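Local coordinates for protein enoyl-CoA hydratase (Bacillus halodurans, PDB 3LKE) that probably acts on acyl-CoA thioesters, perhaps as an enoyl-CoA hydratase, as a trimeric member of the crotonase-like enoyl-CoA hydratase/isomerase family, at residues F117-A122 / P145-S150; F152-R155 / Q161-N164; L19-P22 / L28-E31; K57-F62 / L129-F134; E69-C74 / A240-T245. One frame throughout, in Å; residues are numbered along the deposited sequence.

Overall arrangement
From the N terminus, interaction 3 comes first, closing the short loop between strand 14-19 and helix 30-45. Interaction 4 then closes a long loop, from the corner after strand 51-56 to the turn between strands 125-129 and 133-135. Interaction 5 spans still more chain, joining helix 68-76 to the turn after helix 223-241, and crosses interaction 4. Interaction 1, linking helix 115-118 to the start of helix 149-157, also crosses interaction 4 but lies wholly within the span of interaction 5, as does interaction 2, which folds helix 149-157 onto helix 159-168. Interactions 1 and 2 touch through L121 and F152, and interactions 3 and 4 through D20 and H58.

Interaction 1. Residues F117-A122 / P145-S150; sequences FNMMLA and PDLGAS
N118 and A149 bring the two backbones closest, their CA atoms 5.8 Å apart, where helix 115-118 and the 3-10 turn after it pass the type I' turn D146-A149 that leads into helix 149-157. No direct hydrogen bond crosses the gap; two waters span it instead. One donates to both N118 O (2.7 Å) and L147 O (2.8 Å), tying carbonyl to carbonyl. The other accepts from N118 ND2 at 2.9 Å and donates to D146 O at 2.8 Å. The same ND2 also donates to E136, so the amide is held from two partners while A149 CB presses on it, 3.7 Å from ND2. In the crotonase fold the helix at 115-118 follows the glycine-rich turn beside the probable acyl-CoA pocket, and N118 appears to take the place of a glutamate found in classical hydratases. Beside the water bridges lies an apolar contact: M119 CG meets CB and CD1 of L147, 4.1 Å from CD1, the side chains passing at a slant. A chi3 of 11° nearly eclipses M119 CE with CB, curling the thioether end back. G148 occupies the N-cap position with phi 89°, and its N donates to E234.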
# COMPACT_ATOMS: atom_id res chain seq x y z
N PHE A 117 21.12 1.63 7.27
CA PHE A 117 19.97 0.74 7.34
C PHE A 117 19.18 0.78 6.04
O PHE A 117 18.79 -0.26 5.52
CB PHE A 117 19.05 1.12 8.50
CG PHE A 117 17.80 0.28 8.56
CD1 PHE A 117 17.89 -1.09 8.72
CD2 PHE A 117 16.55 0.85 8.41
CE1 PHE A 117 16.77 -1.88 8.77
CE2 PHE A 117 15.41 0.06 8.46
CZ PHE A 117 15.52 -1.31 8.64
N ASN A 118 18.96 1.98 5.51
CA ASN A 118 17.99 2.14 4.42
C ASN A 118 18.32 1.35 3.16
O ASN A 118 17.40 0.86 2.49
CB ASN A 118 17.77 3.62 4.11
CG ASN A 118 17.22 4.37 5.30
OD1 ASN A 118 16.53 3.79 6.12
ND2 ASN A 118 17.51 5.67 5.40
N MET A 119 19.60 1.22 2.83
CA MET A 119 20.01 0.36 1.71
C MET A 119 19.44 -1.05 1.84
O MET A 119 19.02 -1.66 0.86
CB MET A 119 21.54 0.33 1.54
CG MET A 119 22.10 1.57 0.84
SD MET A 119 23.78 1.38 0.17
CE MET A 119 23.98 -0.43 0.36
N MET A 120 19.37 -1.55 3.07
CA MET A 120 18.92 -2.92 3.29
C MET A 120 17.40 -3.07 3.13
O MET A 120 16.89 -4.18 3.10
CB MET A 120 19.38 -3.46 4.65
CG MET A 120 20.91 -3.49 4.82
SD MET A 120 21.81 -4.47 3.58
CE MET A 120 22.57 -3.20 2.61
N LEU A 121 16.68 -1.95 3.01
CA LEU A 121 15.24 -2.02 2.78
C LEU A 121 14.92 -2.61 1.41
O LEU A 121 13.78 -3.01 1.16
CB LEU A 121 14.60 -0.64 2.95
CG LEU A 121 14.67 -0.10 4.38
CD1 LEU A 121 14.12 1.34 4.41
CD2 LEU A 121 13.87 -1.00 5.31
N ALA A 122 15.94 -2.69 0.54
CA ALA A 122 15.78 -3.35 -0.75
C ALA A 122 15.73 -4.87 -0.65
O ALA A 122 15.37 -5.55 -1.61
CB ALA A 122 16.88 -2.93 -1.68
N PRO A 145 15.80 12.63 1.99
CA PRO A 145 16.18 11.21 2.11
C PRO A 145 16.81 10.73 0.82
O PRO A 145 16.38 11.12 -0.27
CB PRO A 145 14.84 10.50 2.31
CG PRO A 145 13.84 11.59 2.61
CD PRO A 145 14.34 12.82 1.95
N ASP A 146 17.83 9.89 0.94
CA ASP A 146 18.50 9.34 -0.22
C ASP A 146 18.71 7.83 -0.08
O ASP A 146 18.15 7.20 0.83
CB ASP A 146 19.84 10.05 -0.42
CG ASP A 146 20.83 9.75 0.69
OD1 ASP A 146 20.41 9.16 1.71
OD2 ASP A 146 22.01 10.10 0.54
N LEU A 147 19.49 7.27 -1.01
CA LEU A 147 19.74 5.83 -1.09
C LEU A 147 18.45 5.00 -1.09
O LEU A 147 18.39 3.90 -0.54
CB LEU A 147 20.67 5.38 0.03
CG LEU A 147 21.95 6.22 0.07
CD1 LEU A 147 22.97 5.60 1.03
CD2 LEU A 147 22.56 6.38 -1.32
N GLY A 148 17.42 5.55 -1.73
CA GLY A 148 16.14 4.87 -1.86
C GLY A 148 15.14 5.10 -0.73
O GLY A 148 13.99 4.65 -0.82
N ALA A 149 15.56 5.79 0.32
CA ALA A 149 14.71 5.94 1.50
C ALA A 149 13.35 6.61 1.15
O ALA A 149 12.31 6.26 1.74
CB ALA A 149 15.43 6.74 2.57
N SER A 150 13.38 7.54 0.21
CA SER A 150 12.13 8.21 -0.20
C SER A 150 11.19 7.28 -0.97
O SER A 150 10.00 7.55 -1.06
CB SER A 150 12.41 9.49 -1.00
OG SER A 150 12.78 9.20 -2.34
O HOH W 1 16.30 2.90 1.10
O HOH W 2 19.30 6.65 3.32

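Interaction 2. Residues F152-R155 / Q161-N164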
# COMPACT_ATOMS: atom_id res chain seq x y z
N PHE A 152 11.38 3.58 -0.41
CA PHE A 152 11.05 2.46 0.46
C PHE A 152 10.26 2.82 1.70
O PHE A 152 9.30 2.13 2.03
CB PHE A 152 12.30 1.67 0.86
CG PHE A 152 12.90 0.91 -0.28
CD1 PHE A 152 12.29 -0.25 -0.74
CD2 PHE A 152 14.07 1.35 -0.89
CE1 PHE A 152 12.83 -0.96 -1.78
CE2 PHE A 152 14.62 0.65 -1.95
CZ PHE A 152 13.99 -0.51 -2.41
N LEU A 153 10.64 3.88 2.40
CA LEU A 153 9.93 4.22 3.63
C LEU A 153 8.40 4.34 3.48
O LEU A 153 7.64 3.71 4.21
CB LEU A 153 10.51 5.45 4.31
CG LEU A 153 11.94 5.27 4.86
CD1 LEU A 153 12.51 6.60 5.34
CD2 LEU A 153 11.98 4.22 5.99
N PRO A 154 7.93 5.17 2.54
CA PRO A 154 6.46 5.27 2.50
C PRO A 154 5.78 3.99 2.02
O PRO A 154 4.65 3.73 2.43
CB PRO A 154 6.20 6.43 1.52
CG PRO A 154 7.49 6.59 0.74
CD PRO A 154 8.60 6.14 1.66
N ARG A 155 6.46 3.19 1.20
CA ARG A 155 5.86 1.94 0.75
C ARG A 155 5.78 0.92 1.88
O ARG A 155 4.83 0.13 1.96
CB ARG A 155 6.62 1.38 -0.47
CG ARG A 155 6.22 2.11 -1.75
CD ARG A 155 7.18 1.89 -2.91
NE ARG A 155 6.72 2.65 -4.07
CZ ARG A 155 6.87 3.97 -4.21
NH1 ARG A 155 7.47 4.68 -3.26
NH2 ARG A 155 6.41 4.58 -5.29
N GLN A 161 3.26 7.96 8.44
CA GLN A 161 4.21 7.41 9.39
C GLN A 161 5.63 7.83 9.05
O GLN A 161 6.44 8.08 9.95
CB GLN A 161 4.07 5.89 9.42
CG GLN A 161 2.68 5.43 9.85
CD GLN A 161 1.69 5.15 8.69
OE1 GLN A 161 1.55 5.92 7.73
NE2 GLN A 161 0.98 4.02 8.81
N THR A 162 5.95 7.90 7.76
CA THR A 162 7.28 8.31 7.34
C THR A 162 7.53 9.76 7.74
O THR A 162 8.59 10.09 8.29
CB THR A 162 7.46 8.14 5.82
OG1 THR A 162 7.40 6.74 5.50
CG2 THR A 162 8.82 8.70 5.37
N MET A 163 6.55 10.64 7.50
CA MET A 163 6.71 12.04 7.89
C MET A 163 6.95 12.17 9.39
O MET A 163 7.83 12.91 9.85
CB MET A 163 5.51 12.89 7.44
CG MET A 163 5.49 13.19 5.94
SD MET A 163 6.86 14.19 5.32
CE MET A 163 6.70 13.96 3.57
N ASN A 164 6.19 11.41 10.18
CA ASN A 164 6.36 11.48 11.62
C ASN A 164 7.68 10.91 12.11
O ASN A 164 8.27 11.43 13.06
CB ASN A 164 5.20 10.81 12.35
CG ASN A 164 5.02 11.35 13.74
OD1 ASN A 164 5.17 10.62 14.73
ND2 ASN A 164 4.71 12.64 13.84
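L153 and P154 on helix 149-157 rest against T162 of helix 159-168, at a helix-turn-helix corner where two consecutive short helices are joined by a tight turn. The CA atoms of P154 and T162 come within 5.8 Å. T162 carries the contact with both of its branches. A chi1 of -65° places OG1 beside its own backbone N, from where it hydrogen-bonds to the carbonyl of G158 one turn earlier, a common habit of helical threonines. The same torsion sets CG2 anti to the backbone N and brings it 3.8 Å from L153 CB. OG1 therefore spends its hydrogen bond on the G158 carbonyl, just before its own helix, and meets the neighbouring helix by van der Waals contact, lying 3.6 Å from L153 CB. L153 turns its CB to the threonine, but its isobutyl end extends on to L121 and L182 in the core. P154 turns one face of its ring to the hydroxyl, on the side of N, and the two side chains pass at an angle. Its nitrogen has no hydrogen to give to the preceding turn, and the helix is kinked there. L219 of the second subunit packs on both P154 and T162. OG1 sits over the L153-P154 peptide, 3.3 Å from L153 C and 3.4 Å from P154 N.

Interaction 3. Residues L19-P22 / L28-E31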
# COMPACT_ATOMS: atom_id res chain seq x y z
N LEU A 19 30.30 -6.85 5.60
CA LEU A 19 30.89 -5.53 5.71
C LEU A 19 31.98 -5.56 6.78
O LEU A 19 31.75 -6.04 7.89
CB LEU A 19 29.84 -4.49 6.10
CG LEU A 19 28.57 -4.45 5.24
CD1 LEU A 19 27.64 -3.37 5.76
CD2 LEU A 19 28.91 -4.21 3.79
N ASP A 20 33.14 -5.03 6.43
CA ASP A 20 34.31 -5.08 7.31
C ASP A 20 35.13 -3.80 7.13
O ASP A 20 36.14 -3.79 6.43
CB ASP A 20 35.14 -6.32 6.96
CG ASP A 20 36.23 -6.59 7.98
OD1 ASP A 20 36.32 -5.84 8.97
OD2 ASP A 20 37.00 -7.55 7.77
N TYR A 21 34.67 -2.72 7.76
CA TYR A 21 35.26 -1.40 7.58
C TYR A 21 35.32 -0.72 8.93
O TYR A 21 34.68 0.29 9.15
CB TYR A 21 34.37 -0.58 6.63
CG TYR A 21 34.98 0.67 6.01
CD1 TYR A 21 36.29 1.06 6.28
CD2 TYR A 21 34.23 1.46 5.14
CE1 TYR A 21 36.83 2.20 5.70
CE2 TYR A 21 34.76 2.59 4.55
CZ TYR A 21 36.06 2.97 4.83
OH TYR A 21 36.58 4.11 4.24
N PRO A 22 36.12 -1.28 9.85
CA PRO A 22 36.05 -0.85 11.25
C PRO A 22 36.43 0.62 11.45
O PRO A 22 35.90 1.27 12.34
CB PRO A 22 37.08 -1.74 11.97
CG PRO A 22 37.46 -2.80 11.01
CD PRO A 22 37.13 -2.33 9.62
N LEU A 28 29.33 4.35 4.86
CA LEU A 28 29.18 4.25 3.42
C LEU A 28 29.95 5.37 2.72
O LEU A 28 29.63 6.54 2.88
CB LEU A 28 27.70 4.31 3.03
CG LEU A 28 26.79 3.36 3.81
CD1 LEU A 28 25.34 3.49 3.33
CD2 LEU A 28 27.26 1.94 3.67
N ASP A 29 30.97 4.99 1.96
CA ASP A 29 31.67 5.92 1.09
C ASP A 29 31.88 5.24 -0.24
O ASP A 29 31.42 4.12 -0.44
CB ASP A 29 33.00 6.39 1.70
CG ASP A 29 33.97 5.25 1.95
OD1 ASP A 29 33.85 4.17 1.33
OD2 ASP A 29 34.89 5.46 2.77
N ALA A 30 32.57 5.90 -1.16
CA ALA A 30 32.73 5.37 -2.50
C ALA A 30 33.57 4.09 -2.52
O ALA A 30 33.34 3.20 -3.35
CB ALA A 30 33.32 6.42 -3.42
N GLU A 31 34.54 3.99 -1.62
CA GLU A 31 35.41 2.82 -1.56
C GLU A 31 34.63 1.58 -1.13
O GLU A 31 34.64 0.56 -1.81
CB GLU A 31 36.57 3.07 -0.60
CG GLU A 31 37.70 2.07 -0.70
CD GLU A 31 38.96 2.53 0.00
OE1 GLU A 31 39.00 3.69 0.47
OE2 GLU A 31 39.91 1.73 0.10
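Y21 reaches across to D29 with the rim of its ring, setting its hydroxyl and CE2 against the carboxylate. The OH donates to D29 OD2 over 2.6 Å, a short bond made to the syn lone pair of that oxygen, on the side of OD1. CE2 lies 3.4 Å from OD2, and D29 CG sits in the plane of the ring at its edge, yet the ring and carboxylate planes are turned 56° apart. The phenol gets there because CG stands anti to the backbone N (chi1 -164°), which carries the ring out from the loop to bridge the 10.4 Å between the CA atoms of Y21 and D29. D29 is the N-cap of helix 30-45: its OD1 accepts from L32 N, while OD2 takes both the tyrosine and a salt bridge from K24. Phenol, lysine and helix N terminus together would be expected to stabilise the negative charge on D29. Y5 stacks on the Y21 ring, and N26 OD1 accepts from Y21 N. The bond thus spans the loop between strand 14-19, at an end of which L19 still pairs with K57 beside it, and the first turn of helix 30-45, near helix 81-98.

Interaction 4. Residues K57-F62 / L129-F134; sequences KHRAYF and LRRAKF
Two chain corners of the crotonase fold meet at the surface, the bend after strand 51-56 and the turn that takes the chain from strand 125-129 to strand 133-135. Each is a type I beta turn, H58-Y61 on one side and L129-A132 on the other, and a single arginine side chain joins them. R131 grips the carbonyl oxygen of R59 end-on with two nitrogens, NH2 at 2.7 Å and NH1 at 2.8 Å from R59 O. That oxygen lies at the edge of the guanidinium, 11° out of its plane. Two donors sharing one acceptor makes neither bond straight, with an N-H...O angle of 141° for NH2, and both come to R59 O from one face of its carbonyl plane. The chain of R131 is extended from CG to NE, which lets it span the gap. The aliphatic CG of R59 also lies against the guanidinium, 3.5 Å from R131 NH2. Its own guanidinium is carried off by a bend at chi3, keeping R59 NE 5.3 Å from R131 NH2, so the like charges are not in contact. Neighbouring R130 faces the other way, to E175 and E188. Chain corners of this kind, where strands pass from one sheet to another set across it, are characteristic of the beta-beta-alpha superhelix of the crotonase fold.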
# COMPACT_ATOMS: atom_id res chain seq x y z
N LYS A 57 30.64 -8.05 10.18
CA LYS A 57 31.55 -8.90 10.95
C LYS A 57 31.82 -8.32 12.33
O LYS A 57 32.51 -8.93 13.15
CB LYS A 57 32.87 -9.10 10.21
CG LYS A 57 33.81 -10.06 10.92
CD LYS A 57 35.26 -9.87 10.52
CE LYS A 57 35.47 -10.19 9.05
NZ LYS A 57 36.74 -10.95 8.90
N HIS A 58 31.29 -7.13 12.59
CA HIS A 58 31.61 -6.43 13.82
C HIS A 58 30.42 -6.35 14.77
O HIS A 58 29.35 -5.85 14.43
CB HIS A 58 32.21 -5.06 13.54
CG HIS A 58 33.43 -5.12 12.68
ND1 HIS A 58 34.66 -5.51 13.16
CD2 HIS A 58 33.61 -4.87 11.36
CE1 HIS A 58 35.54 -5.50 12.18
NE2 HIS A 58 34.93 -5.11 11.08
N ARG A 59 30.65 -6.86 15.98
CA ARG A 59 29.61 -7.00 16.99
C ARG A 59 28.88 -5.68 17.27
O ARG A 59 27.66 -5.67 17.38
CB ARG A 59 30.24 -7.56 18.28
CG ARG A 59 29.26 -7.77 19.43
CD ARG A 59 29.90 -8.59 20.54
NE ARG A 59 30.39 -9.88 20.05
CZ ARG A 59 31.67 -10.21 19.94
NH1 ARG A 59 32.62 -9.35 20.29
NH2 ARG A 59 32.00 -11.41 19.47
N ALA A 60 29.63 -4.58 17.36
CA ALA A 60 29.06 -3.33 17.86
C ALA A 60 28.07 -2.64 16.91
O ALA A 60 27.20 -1.90 17.36
CB ALA A 60 30.17 -2.36 18.26
N TYR A 61 28.21 -2.86 15.61
CA TYR A 61 27.42 -2.08 14.66
C TYR A 61 27.13 -2.85 13.39
O TYR A 61 27.93 -3.67 12.95
CB TYR A 61 28.18 -0.80 14.30
CG TYR A 61 29.65 -1.04 14.01
CD1 TYR A 61 30.10 -1.40 12.74
CD2 TYR A 61 30.59 -0.93 15.03
CE1 TYR A 61 31.45 -1.63 12.49
CE2 TYR A 61 31.94 -1.16 14.79
CZ TYR A 61 32.36 -1.50 13.52
OH TYR A 61 33.70 -1.74 13.29
N PHE A 62 25.98 -2.59 12.77
CA PHE A 62 25.79 -3.07 11.42
C PHE A 62 26.41 -2.09 10.44
O PHE A 62 27.28 -2.44 9.66
CB PHE A 62 24.31 -3.24 11.06
CG PHE A 62 24.10 -3.65 9.64
CD1 PHE A 62 24.35 -4.95 9.25
CD2 PHE A 62 23.69 -2.73 8.69
CE1 PHE A 62 24.18 -5.34 7.94
CE2 PHE A 62 23.52 -3.11 7.38
CZ PHE A 62 23.76 -4.42 7.00
N LEU A 129 19.03 -8.40 15.41
CA LEU A 129 19.20 -8.77 16.81
C LEU A 129 18.39 -7.79 17.67
O LEU A 129 18.21 -6.63 17.29
CB LEU A 129 20.68 -8.74 17.21
CG LEU A 129 21.55 -9.86 16.61
CD1 LEU A 129 22.99 -9.76 17.12
CD2 LEU A 129 20.96 -11.22 16.95
N ARG A 130 17.89 -8.26 18.81
CA ARG A 130 17.15 -7.41 19.74
C ARG A 130 17.86 -6.09 20.05
O ARG A 130 17.21 -5.05 20.21
CB ARG A 130 16.88 -8.17 21.04
CG ARG A 130 16.21 -7.35 22.14
CD ARG A 130 14.71 -7.26 21.94
NE ARG A 130 14.14 -8.58 21.71
CZ ARG A 130 12.87 -8.80 21.36
NH1 ARG A 130 12.04 -7.78 21.20
NH2 ARG A 130 12.44 -10.04 21.17
N ARG A 131 19.19 -6.12 20.13
CA ARG A 131 19.94 -4.95 20.57
C ARG A 131 20.17 -3.92 19.46
O ARG A 131 20.68 -2.84 19.72
CB ARG A 131 21.28 -5.36 21.18
CG ARG A 131 22.19 -6.11 20.23
CD ARG A 131 23.52 -6.44 20.89
NE ARG A 131 24.35 -7.25 20.00
CZ ARG A 131 25.21 -6.75 19.12
NH1 ARG A 131 25.36 -5.44 19.02
NH2 ARG A 131 25.92 -7.57 18.34
N ALA A 132 19.79 -4.26 18.24
CA ALA A 132 19.92 -3.33 17.12
C ALA A 132 19.17 -2.02 17.39
O ALA A 132 18.05 -2.03 17.90
CB ALA A 132 19.43 -3.96 15.84
N LYS A 133 19.79 -0.91 17.03
CA LYS A 133 19.18 0.42 17.13
C LYS A 133 19.21 1.07 15.76
O LYS A 133 20.07 0.75 14.94
CB LYS A 133 19.93 1.29 18.14
CG LYS A 133 19.68 0.93 19.61
CD LYS A 133 18.31 1.39 20.07
CE LYS A 133 18.15 1.29 21.59
NZ LYS A 133 18.27 -0.13 22.06
N PHE A 134 18.28 2.00 15.53
CA PHE A 134 18.03 2.57 14.22
C PHE A 134 17.83 4.07 14.33
O PHE A 134 17.37 4.56 15.36
CB PHE A 134 16.76 1.94 13.62
CG PHE A 134 16.83 0.44 13.50
CD1 PHE A 134 17.29 -0.15 12.34
CD2 PHE A 134 16.45 -0.37 14.56
CE1 PHE A 134 17.35 -1.52 12.21
CE2 PHE A 134 16.51 -1.74 14.45
CZ PHE A 134 16.97 -2.32 13.26

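Interaction 5. Residues E69-C74 / A240-T245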
# COMPACT_ATOMS: atom_id res chain seq x y z
N GLU A 69 31.28 13.44 8.97
CA GLU A 69 32.52 14.08 8.52
C GLU A 69 32.67 14.00 7.01
O GLU A 69 33.15 14.95 6.37
CB GLU A 69 33.73 13.43 9.21
CG GLU A 69 33.75 13.58 10.72
CD GLU A 69 32.68 12.75 11.42
OE1 GLU A 69 32.22 11.74 10.84
OE2 GLU A 69 32.30 13.10 12.56
N ASP A 70 32.28 12.87 6.43
CA ASP A 70 32.35 12.71 4.98
C ASP A 70 31.30 13.59 4.29
O ASP A 70 31.59 14.22 3.27
CB ASP A 70 32.19 11.24 4.59
CG ASP A 70 33.40 10.41 4.98
OD1 ASP A 70 34.52 10.96 4.95
OD2 ASP A 70 33.23 9.22 5.33
N LEU A 71 30.10 13.64 4.85
CA LEU A 71 29.07 14.52 4.31
C LEU A 71 29.52 15.98 4.40
O LEU A 71 29.29 16.76 3.48
CB LEU A 71 27.74 14.34 5.05
CG LEU A 71 27.12 12.94 4.94
CD1 LEU A 71 26.03 12.77 5.98
CD2 LEU A 71 26.60 12.67 3.53
N LEU A 72 30.17 16.33 5.50
CA LEU A 72 30.70 17.68 5.67
C LEU A 72 31.71 18.02 4.57
O LEU A 72 31.74 19.15 4.08
CB LEU A 72 31.35 17.84 7.04
CG LEU A 72 31.95 19.21 7.34
CD1 LEU A 72 30.99 20.34 6.98
CD2 LEU A 72 32.36 19.29 8.81
N ILE A 73 32.51 17.04 4.18
CA ILE A 73 33.45 17.22 3.07
C ILE A 73 32.71 17.54 1.77
O ILE A 73 33.05 18.48 1.06
CB ILE A 73 34.36 15.99 2.90
CG1 ILE A 73 35.38 15.93 4.04
CG2 ILE A 73 35.06 16.02 1.55
CD1 ILE A 73 36.06 14.60 4.20
N CYS A 74 31.67 16.76 1.47
CA CYS A 74 30.85 17.01 0.29
C CYS A 74 30.18 18.37 0.30
O CYS A 74 30.00 18.99 -0.75
CB CYS A 74 29.80 15.91 0.12
SG CYS A 74 30.47 14.32 -0.38
N ALA A 240 21.33 19.53 -4.90
CA ALA A 240 20.85 20.91 -4.84
C ALA A 240 20.91 21.43 -3.40
O ALA A 240 21.23 22.58 -3.16
CB ALA A 240 19.43 21.00 -5.40
N LEU A 241 20.59 20.57 -2.43
CA LEU A 241 20.62 21.01 -1.04
C LEU A 241 22.06 21.19 -0.52
O LEU A 241 22.32 22.05 0.32
CB LEU A 241 19.85 20.02 -0.16
CG LEU A 241 18.33 20.12 -0.21
CD1 LEU A 241 17.69 18.85 0.36
CD2 LEU A 241 17.85 21.36 0.55
N PHE A 242 22.98 20.38 -1.03
CA PHE A 242 24.37 20.45 -0.56
C PHE A 242 25.09 21.70 -1.09
O PHE A 242 26.23 21.97 -0.71
CB PHE A 242 25.13 19.18 -0.92
CG PHE A 242 25.15 18.17 0.18
CD1 PHE A 242 23.99 17.51 0.55
CD2 PHE A 242 26.33 17.88 0.86
CE1 PHE A 242 23.99 16.58 1.57
CE2 PHE A 242 26.34 16.95 1.89
CZ PHE A 242 25.17 16.30 2.24
N LYS A 243 24.41 22.45 -1.95
CA LYS A 243 24.95 23.71 -2.47
C LYS A 243 24.50 24.88 -1.59
O LYS A 243 24.96 26.01 -1.77
CB LYS A 243 24.47 23.96 -3.90
CG LYS A 243 24.97 22.95 -4.91
CD LYS A 243 24.56 23.36 -6.32
CE LYS A 243 25.01 22.33 -7.34
NZ LYS A 243 24.55 22.67 -8.72
N GLN A 244 23.60 24.61 -0.66
CA GLN A 244 23.05 25.65 0.20
C GLN A 244 23.84 25.71 1.51
O GLN A 244 24.15 24.69 2.10
CB GLN A 244 21.55 25.39 0.45
CG GLN A 244 20.73 25.41 -0.84
CD GLN A 244 19.27 24.98 -0.67
OE1 GLN A 244 18.58 25.36 0.28
NE2 GLN A 244 18.79 24.19 -1.63
N THR A 245 24.18 26.92 1.94
CA THR A 245 25.06 27.09 3.10
C THR A 245 24.50 26.50 4.40
O THR A 245 25.26 26.16 5.30
CB THR A 245 25.42 28.57 3.33
OG1 THR A 245 24.24 29.31 3.68
CG2 THR A 245 26.04 29.17 2.09
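This is a partly buried, mainly apolar contact near the periphery of the subunit, its centre about 21 Å from the centre of the chain, where the C-terminal part of helix 223-241 and the turn after it meet helix 68-76. F242, second residue of the type I turn L241-Q244, supplies the whole of this side of the contact. It points the rim of its ring at the other helix and meets L71 and C74 with three successive ring carbons. F242 CZ meets L71 CD2 at 4.1 Å, F242 CE2 reaches C74 CB at 4.0 Å, and F242 CD2 lies 3.9 Å from C74 C. Between them F242 CE2 also comes 3.4 Å from L71 O, which lies at the edge of the ring and in its plane. The first torsion of F242, -95°, is well away from a staggered value, and this rotation turns the ring edge against both L71 and C74, two residues three positions apart on one face of helix 68-76. L251 of helix 245-253 packs on both L71 and F242, and I143 also touches F242. At the end of the turn, Q244 NE2 makes a weak hydrogen bond of 3.3 Å back to A240 O, while its OE1 bonds the hydroxyl of Y208 of the second subunit. The contact therefore lies close to the trimer interface. No hydrogen bond joins the two segments, so cohesion rests on van der Waals packing, probably helped by a slight electrostatic attraction between the electropositive ring rim and the carbonyl oxygen of L71.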